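Local coordinates for protein putative non-ribosomal peptide synthetase (Actinomadura parvosata subsp. kistnae, PDB 6M7L) that probably acts within a non-ribosomal peptide synthetase assembly line as a condensation-family domain, in which the usual active-site motif is altered, at residues D39-L44 with P242-G247; H45-L50 with V399-E404; D116-P121 with L145-R150. All blocks are in the same frame, centred on the assembly; numbering follows the deposited sequence.

Interaction 1. Residues D39-L44 with P242-G247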
loop_
_atom_site.group_PDB
_atom_site.type_symbol
_atom_site.label_atom_id
_atom_site.label_comp_id
_atom_site.label_asym_id
_atom_site.label_seq_id
_atom_site.Cartn_x
_atom_site.Cartn_y
_atom_site.Cartn_z
ATOM N N ASP A 39 -18.363 29.161 10.571
ATOM C CA ASP A 39 -18.690 28.570 9.275
ATOM C C ASP A 39 -17.979 29.263 8.120
ATOM O O ASP A 39 -17.621 28.609 7.134
ATOM C CB ASP A 39 -20.202 28.620 9.056
ATOM C CG ASP A 39 -20.963 27.771 10.053
ATOM O OD1 ASP A 39 -21.377 26.651 9.684
ATOM O OD2 ASP A 39 -21.131 28.217 11.211
ATOM N N GLU A 40 -17.785 30.580 8.215
ATOM C CA GLU A 40 -17.158 31.324 7.125
ATOM C C GLU A 40 -15.789 30.751 6.778
ATOM O O GLU A 40 -15.458 30.584 5.598
ATOM C CB GLU A 40 -17.048 32.800 7.506
ATOM C CG GLU A 40 -16.340 33.671 6.486
ATOM C CD GLU A 40 -16.217 35.107 6.950
ATOM O OE1 GLU A 40 -17.126 35.578 7.667
ATOM O OE2 GLU A 40 -15.208 35.761 6.612
ATOM N N ALA A 41 -14.986 30.437 7.789
ATOM C CA ALA A 41 -13.709 29.776 7.569
ATOM C C ALA A 41 -13.925 28.275 7.435
ATOM O O ALA A 41 -14.527 27.646 8.311
ATOM C CB ALA A 41 -12.745 30.072 8.716
ATOM N N GLU A 42 -13.445 27.704 6.331
ATOM C CA GLU A 42 -13.545 26.265 6.140
ATOM C C GLU A 42 -12.812 25.538 7.259
ATOM O O GLU A 42 -11.693 25.908 7.629
ATOM C CB GLU A 42 -12.970 25.863 4.781
ATOM C CG GLU A 42 -13.752 26.406 3.597
ATOM C CD GLU A 42 -15.174 25.887 3.552
ATOM O OE1 GLU A 42 -15.354 24.653 3.473
ATOM O OE2 GLU A 42 -16.113 26.712 3.606
ATOM N N GLY A 43 -13.461 24.516 7.811
ATOM C CA GLY A 43 -12.837 23.756 8.876
ATOM C C GLY A 43 -11.548 23.107 8.406
ATOM O O GLY A 43 -11.444 22.630 7.272
ATOM N N LEU A 44 -10.547 23.115 9.281
ATOM C CA LEU A 44 -9.280 22.440 9.007
ATOM C C LEU A 44 -9.488 20.958 9.279
ATOM O O LEU A 44 -9.287 20.467 10.392
ATOM C CB LEU A 44 -8.162 23.026 9.854
ATOM C CG LEU A 44 -7.701 24.426 9.448
ATOM C CD1 LEU A 44 -6.686 24.981 10.441
ATOM C CD2 LEU A 44 -7.121 24.387 8.043
ATOM N N PRO A 242 -10.445 34.447 7.357
ATOM C CA PRO A 242 -10.096 33.660 6.175
ATOM C C PRO A 242 -11.207 32.693 5.799
ATOM O O PRO A 242 -12.039 32.306 6.617
ATOM C CB PRO A 242 -8.850 32.898 6.629
ATOM C CG PRO A 242 -9.117 32.664 8.083
ATOM C CD PRO A 242 -9.810 33.916 8.576
ATOM N N SER A 243 -11.208 32.313 4.526
ATOM C CA SER A 243 -12.020 31.191 4.088
ATOM C C SER A 243 -11.231 29.894 4.059
ATOM O O SER A 243 -11.830 28.817 4.172
ATOM C CB SER A 243 -12.607 31.461 2.699
ATOM O OG SER A 243 -11.597 31.455 1.710
ATOM N N ARG A 244 -9.908 29.981 3.930
ATOM C CA ARG A 244 -9.017 28.833 3.807
ATOM C C ARG A 244 -9.351 27.971 2.595
ATOM O O ARG A 244 -8.992 26.791 2.551
ATOM C CB ARG A 244 -9.021 27.977 5.080
ATOM C CG ARG A 244 -8.846 28.762 6.366
ATOM C CD ARG A 244 -8.283 27.875 7.459
ATOM N NE ARG A 244 -8.387 28.483 8.781
ATOM C CZ ARG A 244 -9.310 28.155 9.678
ATOM N NH1 ARG A 244 -10.210 27.223 9.395
ATOM N NH2 ARG A 244 -9.331 28.752 10.861
ATOM N N ARG A 245 -10.036 28.537 1.604
ATOM C CA ARG A 245 -10.355 27.804 0.389
ATOM C C ARG A 245 -9.127 27.731 -0.504
ATOM O O ARG A 245 -8.441 28.735 -0.721
ATOM C CB ARG A 245 -11.516 28.468 -0.348
ATOM C CG ARG A 245 -12.820 28.344 0.401
ATOM C CD ARG A 245 -13.934 29.155 -0.228
ATOM N NE ARG A 245 -15.051 29.276 0.701
ATOM C CZ ARG A 245 -15.961 28.329 0.902
ATOM N NH1 ARG A 245 -16.940 28.522 1.776
ATOM N NH2 ARG A 245 -15.890 27.187 0.231
ATOM N N ALA A 246 -8.851 26.538 -1.019
ATOM C CA ALA A 246 -7.672 26.294 -1.833
ATOM C C ALA A 246 -8.087 25.785 -3.202
ATOM O O ALA A 246 -8.902 24.862 -3.308
ATOM C CB ALA A 246 -6.737 25.284 -1.158
ATOM N N GLY A 247 -7.541 26.406 -4.247
ATOM C CA GLY A 247 -7.534 25.828 -5.569
ATOM C C GLY A 247 -6.158 25.267 -5.890
ATOM O O GLY A 247 -5.244 25.270 -5.068
#
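Glu42 N donates to Ser243 O at 2.9 Å with an N-H...O angle of 161°, and the donor stands above the carbonyl plane instead of lying in it. Arg244 NH1 reaches Glu42 O at 2.7 Å, a weak bond because the angle at hydrogen is only 126°, although the acceptor sits at the edge of the guanidinium and in its plane. These two backbone-directed bonds tie the loop 39-44 to the residues leading into strand 246-253.

The ionic part is a salt bridge, Glu42 OE2 to Arg245 NH1, 2.7 Å. Its geometry is not the flat, side-on pairing of two coplanar groups: the carboxylate comes in over a face of the guanidinium, with the two planes 42° apart. Glu42 gets there by bending at chi2, while Arg245 runs extended from CG to NE. A glutamine here would probably cost Arg245 the charged partner it has in this loop, losing the salt bridge while the backbone bonds of this residue could persist.

Apolar contacts enclose Arg244. Ala41 CB lies 3.8 Å above one face of its guanidinium, towards the rim, and Leu44 CD1 covers the centre of the opposite face. Leu44 CD2 also meets Arg244 CD at 3.7 Å, the two side chains crossing at about a right angle. The planar group is thus held between two aliphatic groups, and its NH2 makes a further, weak bond to Leu34 O at the end of helix 26-34. Ser243 OG is engaged by Asp436.

Because strand 246-253 belongs to the second sheet and the 39-44 loop feeds strand 45-53 of the first, the contact joins the two lobes of the V-shaped condensation-domain fold.

Interaction 2. Residues H45-L50 with V399-E404; sequences HVRVAL and VPMPEE
Arg47 thrusts its guanidinium at Pro402 and is clasped there between Met401 and Glu404 of the 399-404 loop. Its two terminal nitrogens converge on one acceptor: NH2 lies 2.9 Å and NH1 3.1 Å from Pro402 O. The oxygen is only 7° out of the guanidinium plane, so the group meets it end-on, and NH1 approaches nearly along the C=O axis. The two bonds aim the guanidinium end at the oxygen, and Met401 and Glu404 over its two faces limit how far the plane can turn. The long side chain folds to get there, with CG between the backbone N and the carbonyl carbon (chi1 72°) and bends at chi2 and chi3.

Met401 slides past Arg47 in the opposite direction, its CB 3.4 Å from Arg47 NH2 and its CE 3.6 Å from Arg47 CG, so the thioether runs alongside the aliphatic part while CB covers one face. Glu404 lies over the opposite face, where its CG is 3.3 Å from Arg47 NH1. The carboxylate plane is turned 49° from the guanidinium, and Glu404 OE2 stays 4.2 Å from Arg47 NE, too far for a salt bridge, though the charges probably still attract.

At the other end Ala49 CB packs against Val399 CB at 3.6 Å, and Met401 SD also approaches this methyl. A nearly straight bond runs from Val399 N to Ala49 O, 2.7 Å. Leu114 and Ala118 of helix 110-119 touch Met401 as well.

Strand 395-399 is the outermost strand of this sheet within the chain, antiparallel to 45-53. Such a crossing from the C-terminal part of the chain onto the N-terminal sheet matches the latch of condensation domains.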
loop_
_atom_site.group_PDB
_atom_site.type_symbol
_atom_site.label_atom_id
_atom_site.label_comp_id
_atom_site.label_asym_id
_atom_site.label_seq_id
_atom_site.Cartn_x
_atom_site.Cartn_y
_atom_site.Cartn_z
ATOM N N HIS A 45 -9.914 20.241 8.242
ATOM C CA HIS A 45 -10.278 18.839 8.347
ATOM C C HIS A 45 -9.530 18.021 7.303
ATOM O O HIS A 45 -9.130 18.527 6.251
ATOM C CB HIS A 45 -11.786 18.627 8.147
ATOM C CG HIS A 45 -12.649 19.518 8.985
ATOM N ND1 HIS A 45 -13.872 19.985 8.555
ATOM C CD2 HIS A 45 -12.476 20.014 10.232
ATOM C CE1 HIS A 45 -14.412 20.736 9.497
ATOM N NE2 HIS A 45 -13.584 20.772 10.525
ATOM N N VAL A 46 -9.349 16.748 7.607
ATOM C CA VAL A 46 -9.031 15.748 6.597
ATOM C C VAL A 46 -10.328 15.035 6.249
ATOM O O VAL A 46 -11.234 14.911 7.082
ATOM C CB VAL A 46 -7.953 14.753 7.076
ATOM C CG1 VAL A 46 -6.595 15.438 7.172
ATOM C CG2 VAL A 46 -8.351 14.147 8.407
ATOM N N ARG A 47 -10.439 14.581 5.005
ATOM C CA ARG A 47 -11.685 13.950 4.596
ATOM C C ARG A 47 -11.439 13.032 3.407
ATOM O O ARG A 47 -10.526 13.251 2.608
ATOM C CB ARG A 47 -12.767 14.988 4.265
ATOM C CG ARG A 47 -12.550 15.760 2.974
ATOM C CD ARG A 47 -11.466 16.839 3.145
ATOM N NE ARG A 47 -10.394 16.658 2.174
ATOM C CZ ARG A 47 -10.372 17.235 0.979
ATOM N NH1 ARG A 47 -9.370 16.984 0.147
ATOM N NH2 ARG A 47 -11.352 18.057 0.617
ATOM N N VAL A 48 -12.268 11.997 3.313
ATOM C CA VAL A 48 -12.179 11.003 2.251
ATOM C C VAL A 48 -13.592 10.634 1.822
ATOM O O VAL A 48 -14.459 10.383 2.665
ATOM C CB VAL A 48 -11.399 9.750 2.702
ATOM C CG1 VAL A 48 -11.941 9.225 4.028
ATOM C CG2 VAL A 48 -11.449 8.674 1.631
ATOM N N ALA A 49 -13.829 10.619 0.516
ATOM C CA ALA A 49 -15.099 10.192 -0.050
ATOM C C ALA A 49 -14.886 8.883 -0.795
ATOM O O ALA A 49 -14.007 8.791 -1.658
ATOM C CB ALA A 49 -15.678 11.261 -0.977
ATOM N N LEU A 50 -15.679 7.872 -0.454
ATOM C CA LEU A 50 -15.539 6.532 -1.009
ATOM C C LEU A 50 -16.799 6.171 -1.781
ATOM O O LEU A 50 -17.899 6.188 -1.222
ATOM C CB LEU A 50 -15.295 5.501 0.097
ATOM C CG LEU A 50 -13.985 5.562 0.881
ATOM C CD1 LEU A 50 -13.955 4.455 1.918
ATOM C CD2 LEU A 50 -12.795 5.455 -0.052
ATOM N N VAL A 399 -13.600 9.023 -4.359
ATOM C CA VAL A 399 -14.304 10.130 -5.001
ATOM C C VAL A 399 -13.474 11.392 -4.794
ATOM O O VAL A 399 -13.166 11.731 -3.640
ATOM C CB VAL A 399 -15.719 10.305 -4.430
ATOM C CG1 VAL A 399 -16.383 11.552 -5.011
ATOM C CG2 VAL A 399 -16.555 9.061 -4.695
ATOM N N PRO A 400 -13.093 12.105 -5.854
ATOM C CA PRO A 400 -12.267 13.302 -5.674
ATOM C C PRO A 400 -13.024 14.391 -4.933
ATOM O O PRO A 400 -14.233 14.558 -5.097
ATOM C CB PRO A 400 -11.938 13.722 -7.111
ATOM C CG PRO A 400 -13.064 13.175 -7.921
ATOM C CD PRO A 400 -13.409 11.864 -7.270
ATOM N N MET A 401 -12.292 15.122 -4.103
ATOM C CA MET A 401 -12.773 16.279 -3.370
ATOM C C MET A 401 -11.966 17.500 -3.786
ATOM O O MET A 401 -10.855 17.368 -4.316
ATOM C CB MET A 401 -12.635 16.063 -1.855
ATOM C CG MET A 401 -13.377 14.857 -1.306
ATOM S SD MET A 401 -15.073 15.230 -0.827
ATOM C CE MET A 401 -14.808 16.621 0.270
ATOM N N PRO A 402 -12.489 18.706 -3.572
ATOM C CA PRO A 402 -11.675 19.906 -3.793
ATOM C C PRO A 402 -10.462 19.915 -2.874
ATOM O O PRO A 402 -10.359 19.142 -1.919
ATOM C CB PRO A 402 -12.637 21.056 -3.477
ATOM C CG PRO A 402 -13.993 20.482 -3.711
ATOM C CD PRO A 402 -13.895 19.042 -3.282
ATOM N N GLU A 403 -9.525 20.810 -3.185
ATOM C CA GLU A 403 -8.297 20.909 -2.404
ATOM C C GLU A 403 -8.613 21.161 -0.936
ATOM O O GLU A 403 -9.573 21.861 -0.600
ATOM C CB GLU A 403 -7.410 22.029 -2.951
ATOM C CG GLU A 403 -6.853 21.773 -4.343
ATOM C CD GLU A 403 -5.762 20.719 -4.358
ATOM O OE1 GLU A 403 -5.403 20.253 -5.460
ATOM O OE2 GLU A 403 -5.259 20.356 -3.272
ATOM N N GLU A 404 -7.801 20.573 -0.060
ATOM C CA GLU A 404 -8.015 20.705 1.374
ATOM C C GLU A 404 -7.925 22.164 1.806
ATOM O O GLU A 404 -7.200 22.970 1.217
ATOM C CB GLU A 404 -6.986 19.877 2.144
ATOM C CG GLU A 404 -7.313 18.401 2.237
ATOM C CD GLU A 404 -6.134 17.575 2.708
ATOM O OE1 GLU A 404 -4.983 18.034 2.541
ATOM O OE2 GLU A 404 -6.356 16.468 3.244
#

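Interaction 3. Residues D116-P121 with L145-R150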
loop_
_atom_site.group_PDB
_atom_site.type_symbol
_atom_site.label_atom_id
_atom_site.label_comp_id
_atom_site.label_asym_id
_atom_site.label_seq_id
_atom_site.Cartn_x
_atom_site.Cartn_y
_atom_site.Cartn_z
ATOM N N ASP A 116 -19.966 20.765 1.346
ATOM C CA ASP A 116 -20.638 21.307 2.521
ATOM C C ASP A 116 -20.362 20.459 3.756
ATOM O O ASP A 116 -19.986 20.982 4.811
ATOM C CB ASP A 116 -22.141 21.410 2.269
ATOM C CG ASP A 116 -22.923 21.667 3.538
ATOM O OD1 ASP A 116 -22.891 22.813 4.033
ATOM O OD2 ASP A 116 -23.559 20.721 4.050
ATOM N N ARG A 117 -20.549 19.141 3.643
ATOM C CA ARG A 117 -20.352 18.270 4.798
ATOM C C ARG A 117 -18.895 18.239 5.240
ATOM O O ARG A 117 -18.616 18.081 6.434
ATOM C CB ARG A 117 -20.841 16.857 4.484
ATOM C CG ARG A 117 -22.315 16.759 4.125
ATOM C CD ARG A 117 -23.213 17.261 5.245
ATOM N NE ARG A 117 -24.601 16.855 5.041
ATOM C CZ ARG A 117 -25.500 17.564 4.366
ATOM N NH1 ARG A 117 -26.738 17.110 4.231
ATOM N NH2 ARG A 117 -25.161 18.727 3.826
ATOM N N ALA A 118 -17.956 18.389 4.304
ATOM C CA ALA A 118 -16.547 18.416 4.682
ATOM C C ALA A 118 -16.185 19.704 5.405
ATOM O O ALA A 118 -15.259 19.715 6.223
ATOM C CB ALA A 118 -15.661 18.236 3.450
ATOM N N GLY A 119 -16.900 20.792 5.124
ATOM C CA GLY A 119 -16.612 22.073 5.733
ATOM C C GLY A 119 -17.352 22.375 7.013
ATOM O O GLY A 119 -16.969 23.313 7.719
ATOM N N ARG A 120 -18.395 21.611 7.332
ATOM C CA ARG A 120 -19.178 21.874 8.535
ATOM C C ARG A 120 -18.271 21.856 9.762
ATOM O O ARG A 120 -17.550 20.873 9.981
ATOM C CB ARG A 120 -20.298 20.848 8.699
ATOM C CG ARG A 120 -21.480 21.036 7.767
ATOM C CD ARG A 120 -22.615 20.098 8.137
ATOM N NE ARG A 120 -23.835 20.403 7.395
ATOM C CZ ARG A 120 -24.957 19.695 7.480
ATOM N NH1 ARG A 120 -25.018 18.636 8.278
ATOM N NH2 ARG A 120 -26.019 20.047 6.767
ATOM N N PRO A 121 -18.277 22.907 10.576
ATOM C CA PRO A 121 -17.333 22.983 11.695
ATOM C C PRO A 121 -17.645 21.963 12.778
ATOM O O PRO A 121 -18.768 21.471 12.913
ATOM C CB PRO A 121 -17.514 24.414 12.219
ATOM C CG PRO A 121 -18.219 25.156 11.112
ATOM C CD PRO A 121 -19.078 24.134 10.443
ATOM N N LEU A 145 -18.758 9.654 2.938
ATOM C CA LEU A 145 -17.806 10.704 3.267
ATOM C C LEU A 145 -17.427 10.576 4.732
ATOM O O LEU A 145 -18.301 10.459 5.596
ATOM C CB LEU A 145 -18.387 12.093 2.992
ATOM C CG LEU A 145 -17.562 13.282 3.498
ATOM C CD1 LEU A 145 -16.244 13.402 2.743
ATOM C CD2 LEU A 145 -18.361 14.569 3.394
ATOM N N VAL A 146 -16.128 10.584 5.005
ATOM C CA VAL A 146 -15.604 10.576 6.365
ATOM C C VAL A 146 -14.811 11.858 6.549
ATOM O O VAL A 146 -13.870 12.126 5.792
ATOM C CB VAL A 146 -14.732 9.341 6.642
ATOM C CG1 VAL A 146 -14.162 9.403 8.056
ATOM C CG2 VAL A 146 -15.537 8.064 6.437
ATOM N N VAL A 147 -15.202 12.656 7.537
ATOM C CA VAL A 147 -14.511 13.891 7.881
ATOM C C VAL A 147 -13.922 13.724 9.271
ATOM O O VAL A 147 -14.581 13.193 10.172
ATOM C CB VAL A 147 -15.457 15.106 7.825
ATOM C CG1 VAL A 147 -14.677 16.399 8.015
ATOM C CG2 VAL A 147 -16.224 15.124 6.512
ATOM N N ALA A 148 -12.678 14.161 9.441
ATOM C CA ALA A 148 -12.007 14.109 10.731
ATOM C C ALA A 148 -11.256 15.412 10.942
ATOM O O ALA A 148 -10.530 15.861 10.050
ATOM C CB ALA A 148 -11.047 12.917 10.815
ATOM N N HIS A 149 -11.436 16.022 12.110
ATOM C CA HIS A 149 -10.743 17.268 12.399
ATOM C C HIS A 149 -9.248 17.009 12.539
ATOM O O HIS A 149 -8.829 15.964 13.046
ATOM C CB HIS A 149 -11.295 17.907 13.672
ATOM C CG HIS A 149 -10.962 19.360 13.803
ATOM N ND1 HIS A 149 -9.716 19.806 14.186
ATOM C CD2 HIS A 149 -11.706 20.468 13.580
ATOM C CE1 HIS A 149 -9.709 21.127 14.199
ATOM N NE2 HIS A 149 -10.904 21.554 13.835
ATOM N N ARG A 150 -8.438 17.966 12.081
ATOM C CA ARG A 150 -6.991 17.774 12.104
ATOM C C ARG A 150 -6.412 17.793 13.513
ATOM O O ARG A 150 -5.208 17.563 13.671
ATOM C CB ARG A 150 -6.302 18.828 11.237
ATOM C CG ARG A 150 -6.730 18.803 9.778
ATOM C CD ARG A 150 -5.915 19.774 8.937
ATOM N NE ARG A 150 -5.172 19.080 7.888
ATOM C CZ ARG A 150 -5.630 18.881 6.656
ATOM N NH1 ARG A 150 -4.886 18.235 5.768
ATOM N NH2 ARG A 150 -6.828 19.329 6.312
#
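Leu145, with chi1 171° setting CG opposite the backbone N and chi2 67° turning the branch, delivers CD2 to Arg117 CB at 3.5 Å. The same methyl lies 3.9 Å from Ala118 N, so it rests against the helix backbone as well as the root of the arginine. Two residues further along the strand, Val147 has chi1 -173°, which directs both its methyls at the helix: CG2 is 3.8 Å from Ala118 CA and equally near Arg117 O, while CG1 meets Ala118 O. Ala118 CB itself stands 4.4 Å from Val147 CG2. No hydrogen bond links the two segments, and the interface is van der Waals packing of 163 Å².

This is helix-on-sheet packing in an alpha/beta layer of the condensation-domain fold, the last turn of helix 110-119 lying on strand 141-149. Leu145 and Val147 belong to the face under this helix, whereas Val146 touches Val48 of the neighbouring strand 45-53.

Arg117 uses only its base for the contact. Beyond CB the rest bends away from the strand towards a charged cluster, where NH2 forms a salt bridge with Asp116 OD2 at 2.6 Å, met nearly end-on to the C-O bond. Arg120 NE bridges to the same oxygen at 3.4 Å, and Arg120 NH2 lies over a face of the Arg117 guanidinium. Asp116 thus sits as a shared counter-charge for two arginines, which probably offsets their closeness. Glu101 supplies a second negative partner to Arg117 NH1, and Arg131 NH2, from the strand next to 141-149, donates to the carbonyl oxygens of Arg117 and Arg120.

How the interactions relate
All three contacts touch one another. The centres of interactions 2 and 3 are about 9 Å apart. From the centre of interaction 1 it is about 12 Å to that of interaction 3 and about 14 Å to that of interaction 2. Neighbouring strands 45-53 and 141-149 join 2 to 3, through Val46 N to Ala148 O (2.9 Å), while His45 ND1 reaches Ala118 O at 2.7 Å. Leu44 O lies 3.1 Å from Arg150 N, and Ala246 packs on Glu403 and Glu404. By sequence, His149 and Arg150 probably match the two histidines of HHxxxDG, the active-site motif of condensation domains; with arginine second, canonical condensation activity is doubtful.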